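Local coordinates for fibrinogen binding protein (Staphylococcus aureus subsp. aureus Mu50, PDB 3DOA), which probably binds fibrinogen and belongs to the NFACT family, sharing that family's N-terminal and middle domains, at residues I26-M36 against P71-R79. Residues are numbered along the deposited sequence; the frame is centred on the assembly and turned at random.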
ATOM      1  N   ILE A  26     -11.300   8.461  15.554  1.00 58.62           N
ATOM      2  CA  ILE A  26     -10.937   7.138  15.070  1.00 58.31           C
ATOM      3  C   ILE A  26     -12.083   6.201  15.317  1.00 57.64           C
ATOM      4  O   ILE A  26     -12.448   5.985  16.449  1.00 57.71           O
ATOM      5  CB  ILE A  26      -9.659   6.595  15.736  1.00 58.42           C
ATOM      6  CG1 ILE A  26      -8.549   7.655  15.627  1.00 58.50           C
ATOM      7  CG2 ILE A  26      -9.239   5.227  15.098  1.00 57.46           C
ATOM      8  CD1 ILE A  26      -7.172   7.207  16.115  1.00 58.84           C
ATOM      9  N   ASN A  27     -12.672   5.667  14.250  1.00 56.79           N
ATOM     10  CA  ASN A  27     -13.671   4.644  14.396  1.00 56.09           C
ATOM     11  C   ASN A  27     -13.284   3.319  13.760  1.00 55.84           C
ATOM     12  O   ASN A  27     -12.220   3.188  13.185  1.00 55.88           O
ATOM     13  CB  ASN A  27     -14.973   5.128  13.839  1.00 56.02           C
ATOM     14  CG  ASN A  27     -15.336   6.448  14.351  1.00 53.76           C
ATOM     15  OD1 ASN A  27     -16.098   6.567  15.288  1.00 48.78           O
ATOM     16  ND2 ASN A  27     -14.784   7.467  13.745  1.00 53.49           N
ATOM     17  N   GLN A  28     -14.154   2.328  13.917  1.00 55.95           N
ATOM     18  CA  GLN A  28     -13.885   0.970  13.496  1.00 55.65           C
ATOM     19  C   GLN A  28     -15.258   0.495  13.101  1.00 55.31           C
ATOM     20  O   GLN A  28     -16.015   0.053  13.935  1.00 55.58           O
ATOM     21  CB  GLN A  28     -13.316   0.165  14.682  1.00 56.10           C
ATOM     22  CG  GLN A  28     -13.040  -1.336  14.450  1.00 56.25           C
ATOM     23  CD  GLN A  28     -12.476  -2.024  15.680  1.00 55.00           C
ATOM     24  OE1 GLN A  28     -11.655  -1.464  16.364  1.00 58.35           O
ATOM     25  NE2 GLN A  28     -12.897  -3.223  15.944  1.00 51.31           N
ATOM     26  N   PRO A  29     -15.607   0.622  11.829  1.00 55.19           N
ATOM     27  CA  PRO A  29     -16.982   0.282  11.469  1.00 55.19           C
ATOM     28  C   PRO A  29     -17.240  -1.190  11.361  1.00 55.30           C
ATOM     29  O   PRO A  29     -18.408  -1.553  11.266  1.00 55.91           O
ATOM     30  CB  PRO A  29     -17.165   0.929  10.110  1.00 55.01           C
ATOM     31  CG  PRO A  29     -15.854   1.780   9.922  1.00 55.60           C
ATOM     32  CD  PRO A  29     -14.837   1.063  10.665  1.00 55.16           C
ATOM     33  N   ASP A  30     -16.175  -2.011  11.361  1.00 55.17           N
ATOM     34  CA  ASP A  30     -16.272  -3.484  11.415  1.00 55.02           C
ATOM     35  C   ASP A  30     -14.961  -4.101  11.886  1.00 54.43           C
ATOM     36  O   ASP A  30     -14.001  -3.384  12.122  1.00 54.42           O
ATOM     37  CB  ASP A  30     -16.651  -4.050  10.040  1.00 55.37           C
ATOM     38  CG  ASP A  30     -15.552  -3.866   8.998  1.00 57.70           C
ATOM     39  OD1 ASP A  30     -14.345  -3.710   9.328  1.00 62.53           O
ATOM     40  OD2 ASP A  30     -15.897  -3.868   7.816  1.00 59.55           O
ATOM     41  N   ASN A  31     -14.881  -5.424  11.947  1.00 54.10           N
ATOM     42  CA  ASN A  31     -13.684  -6.067  12.472  1.00 54.40           C
ATOM     43  C   ASN A  31     -12.473  -5.968  11.624  1.00 54.41           C
ATOM     44  O   ASN A  31     -11.422  -6.409  12.044  1.00 54.57           O
ATOM     45  CB  ASN A  31     -13.923  -7.532  12.688  1.00 54.48           C
ATOM     46  CG  ASN A  31     -14.815  -7.783  13.836  1.00 55.89           C
ATOM     47  OD1 ASN A  31     -16.020  -8.062  13.640  1.00 55.53           O
ATOM     48  ND2 ASN A  31     -14.261  -7.635  15.077  1.00 54.78           N
ATOM     49  N   ASP A  32     -12.611  -5.415  10.429  1.00 54.81           N
ATOM     50  CA  ASP A  32     -11.536  -5.409   9.443  1.00 54.74           C
ATOM     51  C   ASP A  32     -11.112  -3.998   9.078  1.00 53.74           C
ATOM     52  O   ASP A  32     -10.257  -3.819   8.226  1.00 53.18           O
ATOM     53  CB  ASP A  32     -11.995  -6.149   8.175  1.00 55.45           C
ATOM     54  CG  ASP A  32     -12.167  -7.681   8.394  1.00 59.34           C
ATOM     55  OD1 ASP A  32     -11.208  -8.346   8.889  1.00 62.68           O
ATOM     56  OD2 ASP A  32     -13.264  -8.222   8.054  1.00 65.10           O
ATOM     57  N   THR A  33     -11.679  -2.988   9.725  1.00 52.76           N
ATOM     58  CA  THR A  33     -11.536  -1.659   9.205  1.00 52.24           C
ATOM     59  C   THR A  33     -11.387  -0.588  10.247  1.00 52.56           C
ATOM     60  O   THR A  33     -12.164  -0.519  11.225  1.00 52.32           O
ATOM     61  CB  THR A  33     -12.768  -1.286   8.467  1.00 52.22           C
ATOM     62  OG1 THR A  33     -13.094  -2.332   7.551  1.00 52.52           O
ATOM     63  CG2 THR A  33     -12.536   0.026   7.745  1.00 51.93           C
ATOM     64  N   ILE A  34     -10.404   0.270  10.008  1.00 52.31           N
ATOM     65  CA  ILE A  34     -10.214   1.454  10.794  1.00 52.74           C
ATOM     66  C   ILE A  34     -10.348   2.663   9.907  1.00 53.51           C
ATOM     67  O   ILE A  34      -9.763   2.777   8.830  1.00 53.59           O
ATOM     68  CB  ILE A  34      -8.859   1.456  11.562  1.00 52.93           C
ATOM     69  CG1 ILE A  34      -8.953   0.578  12.818  1.00 54.28           C
ATOM     70  CG2 ILE A  34      -8.441   2.832  11.984  1.00 51.38           C
ATOM     71  CD1 ILE A  34     -10.119   0.941  13.755  1.00 55.69           C
ATOM     72  N   LEU A  35     -11.145   3.574  10.431  1.00 54.85           N
ATOM     73  CA  LEU A  35     -11.510   4.825   9.826  1.00 55.87           C
ATOM     74  C   LEU A  35     -10.863   5.878  10.683  1.00 56.07           C
ATOM     75  O   LEU A  35     -11.122   5.946  11.882  1.00 56.61           O
ATOM     76  CB  LEU A  35     -13.027   4.932   9.920  1.00 55.79           C
ATOM     77  CG  LEU A  35     -13.748   5.584   8.755  1.00 57.45           C
ATOM     78  CD1 LEU A  35     -12.960   5.404   7.418  1.00 57.26           C
ATOM     79  CD2 LEU A  35     -15.188   5.023   8.711  1.00 56.12           C
ATOM     80  N   MET A  36      -9.982   6.679  10.125  1.00 56.67           N
ATOM     81  CA  MET A  36      -9.203   7.590  10.973  1.00 56.77           C
ATOM     82  C   MET A  36      -9.418   8.976  10.399  1.00 55.75           C
ATOM     83  O   MET A  36      -8.923   9.226   9.306  1.00 55.51           O
ATOM     84  CB  MET A  36      -7.738   7.138  10.984  1.00 55.92           C
ATOM     85  CG  MET A  36      -6.728   8.222  11.264  1.00 58.22           C
ATOM     86  SD  MET A  36      -4.946   7.693  11.518  1.00 63.46           S
ATOM     87  CE  MET A  36      -5.013   6.245  12.629  1.00 62.58           C
ATOM     88  N   PRO A  71     -18.058   1.976  20.428  1.00 50.25           N
ATOM     89  CA  PRO A  71     -16.598   2.056  20.003  1.00 51.35           C
ATOM     90  C   PRO A  71     -15.802   0.945  20.664  1.00 52.17           C
ATOM     91  O   PRO A  71     -15.778   0.864  21.918  1.00 53.55           O
ATOM     92  CB  PRO A  71     -16.067   3.425  20.510  1.00 50.40           C
ATOM     93  CG  PRO A  71     -17.295   4.097  21.222  1.00 51.34           C
ATOM     94  CD  PRO A  71     -18.557   3.226  21.024  1.00 50.37           C
ATOM     95  N   PRO A  72     -15.245   0.022  19.861  1.00 51.99           N
ATOM     96  CA  PRO A  72     -14.512  -1.135  20.408  1.00 51.09           C
ATOM     97  C   PRO A  72     -13.030  -0.939  20.762  1.00 51.00           C
ATOM     98  O   PRO A  72     -12.364  -0.014  20.287  1.00 51.31           O
ATOM     99  CB  PRO A  72     -14.650  -2.171  19.305  1.00 51.17           C
ATOM    100  CG  PRO A  72     -14.787  -1.380  18.042  1.00 51.71           C
ATOM    101  CD  PRO A  72     -15.407  -0.061  18.397  1.00 51.95           C
ATOM    102  N   MET A  73     -12.545  -1.881  21.571  1.00 50.64           N
ATOM    103  CA  MET A  73     -11.236  -1.892  22.190  1.00 49.81           C
ATOM    104  C   MET A  73     -10.159  -1.295  21.305  1.00 49.88           C
ATOM    105  O   MET A  73      -9.413  -0.383  21.700  1.00 49.83           O
ATOM    106  CB  MET A  73     -10.941  -3.335  22.555  1.00 49.51           C
ATOM    107  CG  MET A  73      -9.649  -3.630  23.244  1.00 52.15           C
ATOM    108  SD  MET A  73      -8.227  -3.617  22.098  1.00 63.33           S
ATOM    109  CE  MET A  73      -8.127  -5.318  21.443  1.00 59.65           C
ATOM    110  N   PHE A  74     -10.059  -1.792  20.084  1.00 49.60           N
ATOM    111  CA  PHE A  74      -8.893  -1.484  19.298  1.00 49.07           C
ATOM    112  C   PHE A  74      -8.911  -0.026  18.906  1.00 49.32           C
ATOM    113  O   PHE A  74      -7.874   0.653  18.929  1.00 49.88           O
ATOM    114  CB  PHE A  74      -8.864  -2.344  18.092  1.00 49.06           C
ATOM    115  CG  PHE A  74      -7.644  -2.203  17.312  1.00 49.13           C
ATOM    116  CD1 PHE A  74      -6.450  -2.761  17.772  1.00 49.75           C
ATOM    117  CD2 PHE A  74      -7.661  -1.543  16.089  1.00 48.36           C
ATOM    118  CE1 PHE A  74      -5.242  -2.622  16.991  1.00 49.96           C
ATOM    119  CE2 PHE A  74      -6.471  -1.422  15.300  1.00 49.31           C
ATOM    120  CZ  PHE A  74      -5.270  -1.956  15.752  1.00 48.90           C
ATOM    121  N   ALA A  75     -10.104   0.456  18.569  1.00 49.07           N
ATOM    122  CA  ALA A  75     -10.343   1.876  18.285  1.00 48.50           C
ATOM    123  C   ALA A  75     -10.038   2.701  19.540  1.00 48.18           C
ATOM    124  O   ALA A  75      -9.395   3.748  19.439  1.00 48.06           O
ATOM    125  CB  ALA A  75     -11.791   2.097  17.833  1.00 47.72           C
ATOM    126  N   ARG A  76     -10.475   2.203  20.707  1.00 47.54           N
ATOM    127  CA  ARG A  76     -10.178   2.837  21.999  1.00 47.64           C
ATOM    128  C   ARG A  76      -8.655   3.025  22.142  1.00 47.30           C
ATOM    129  O   ARG A  76      -8.144   4.152  22.330  1.00 45.64           O
ATOM    130  CB  ARG A  76     -10.675   1.987  23.168  1.00 46.96           C
ATOM    131  CG  ARG A  76     -12.090   2.161  23.597  1.00 46.60           C
ATOM    132  CD  ARG A  76     -12.243   1.602  25.030  1.00 49.17           C
ATOM    133  NE  ARG A  76     -12.221   0.131  25.119  1.00 50.38           N
ATOM    134  CZ  ARG A  76     -13.229  -0.666  24.705  1.00 52.45           C
ATOM    135  NH1 ARG A  76     -14.333  -0.148  24.140  1.00 52.35           N
ATOM    136  NH2 ARG A  76     -13.131  -2.002  24.818  1.00 51.78           N
ATOM    137  N   VAL A  77      -7.936   1.914  22.003  1.00 47.65           N
ATOM    138  CA  VAL A  77      -6.518   1.974  22.169  1.00 48.28           C
ATOM    139  C   VAL A  77      -6.000   3.025  21.245  1.00 49.86           C
ATOM    140  O   VAL A  77      -5.147   3.828  21.616  1.00 51.05           O
ATOM    141  CB  VAL A  77      -5.786   0.716  21.816  1.00 48.36           C
ATOM    142  CG1 VAL A  77      -4.304   0.996  21.911  1.00 47.16           C
ATOM    143  CG2 VAL A  77      -6.216  -0.447  22.705  1.00 47.35           C
ATOM    144  N   PHE A  78      -6.503   3.039  20.027  1.00 51.07           N
ATOM    145  CA  PHE A  78      -6.033   4.035  19.077  1.00 51.73           C
ATOM    146  C   PHE A  78      -6.274   5.520  19.470  1.00 51.67           C
ATOM    147  O   PHE A  78      -5.379   6.360  19.357  1.00 51.56           O
ATOM    148  CB  PHE A  78      -6.666   3.738  17.747  1.00 52.17           C
ATOM    149  CG  PHE A  78      -5.764   3.027  16.802  1.00 52.76           C
ATOM    150  CD1 PHE A  78      -5.021   1.910  17.234  1.00 54.23           C
ATOM    151  CD2 PHE A  78      -5.706   3.422  15.456  1.00 50.44           C
ATOM    152  CE1 PHE A  78      -4.196   1.199  16.333  1.00 53.05           C
ATOM    153  CE2 PHE A  78      -4.905   2.735  14.569  1.00 50.38           C
ATOM    154  CZ  PHE A  78      -4.135   1.625  15.010  1.00 52.65           C
ATOM    155  N   ARG A  79      -7.472   5.828  19.920  1.00 51.57           N
ATOM    156  CA  ARG A  79      -7.759   7.145  20.433  1.00 52.51           C
ATOM    157  C   ARG A  79      -6.839   7.558  21.570  1.00 52.45           C
ATOM    158  O   ARG A  79      -6.308   8.670  21.563  1.00 52.69           O
ATOM    159  CB  ARG A  79      -9.161   7.165  20.948  1.00 52.29           C
ATOM    160  CG  ARG A  79     -10.148   6.793  19.891  1.00 54.30           C
ATOM    161  CD  ARG A  79     -11.567   6.645  20.415  1.00 54.76           C
ATOM    162  NE  ARG A  79     -12.512   6.972  19.354  1.00 56.06           N
ATOM    163  CZ  ARG A  79     -13.831   7.006  19.465  1.00 56.84           C
ATOM    164  NH1 ARG A  79     -14.469   6.767  20.601  1.00 58.13           N
ATOM    165  NH2 ARG A  79     -14.521   7.309  18.395  1.00 59.73           N
TER
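Ile26, Ile34 and Met36 pack against Phe74 and Phe78, forming the apolar part of the contact between a β-hairpin and the first turns of helix 73-82. Ile26 crosses Phe78 at about a right angle: CD1 lies 3.9 Å from Phe78 CB, while CG2, anti to the backbone N, approaches CB and CD2 of the same residue. Met36 reaches the ring through its terminal methyl, CE lying 4.0 Å from Phe78 CE2, because the chain bends at its last torsion (chi3 -45°). Ile34 CG1 sits at the edge of the Phe74 ring, 4.0 Å from CE2.

The polar part is formed by weak hydrogen bonds. Arg79, extended from CG to NE, directs both NE and NH2 to the backbone O of Ile26, each 3.1 Å away, both weak, with N-H...O angles of only about 125°. The extended Gln28 side chain crosses Pro72 obliquely, its amide meeting the ring at CG, 3.4 Å from Gln28 CD, and its OE1 accepts a weak bond from Ala75 N, 3.3 Å away, in the first turn of the helix.

Strand 26-28 runs antiparallel to helix 73-79 (168°), their axes 7.6 Å apart, and is part of strand 22-30, an outermost strand of the four-stranded antiparallel sheet within this chain. The helix also meets the five-stranded sheet: Phe78 touches Leu130 of strand 127-132, and Phe74 stacks on Phe141 in the loop after strand 137-140.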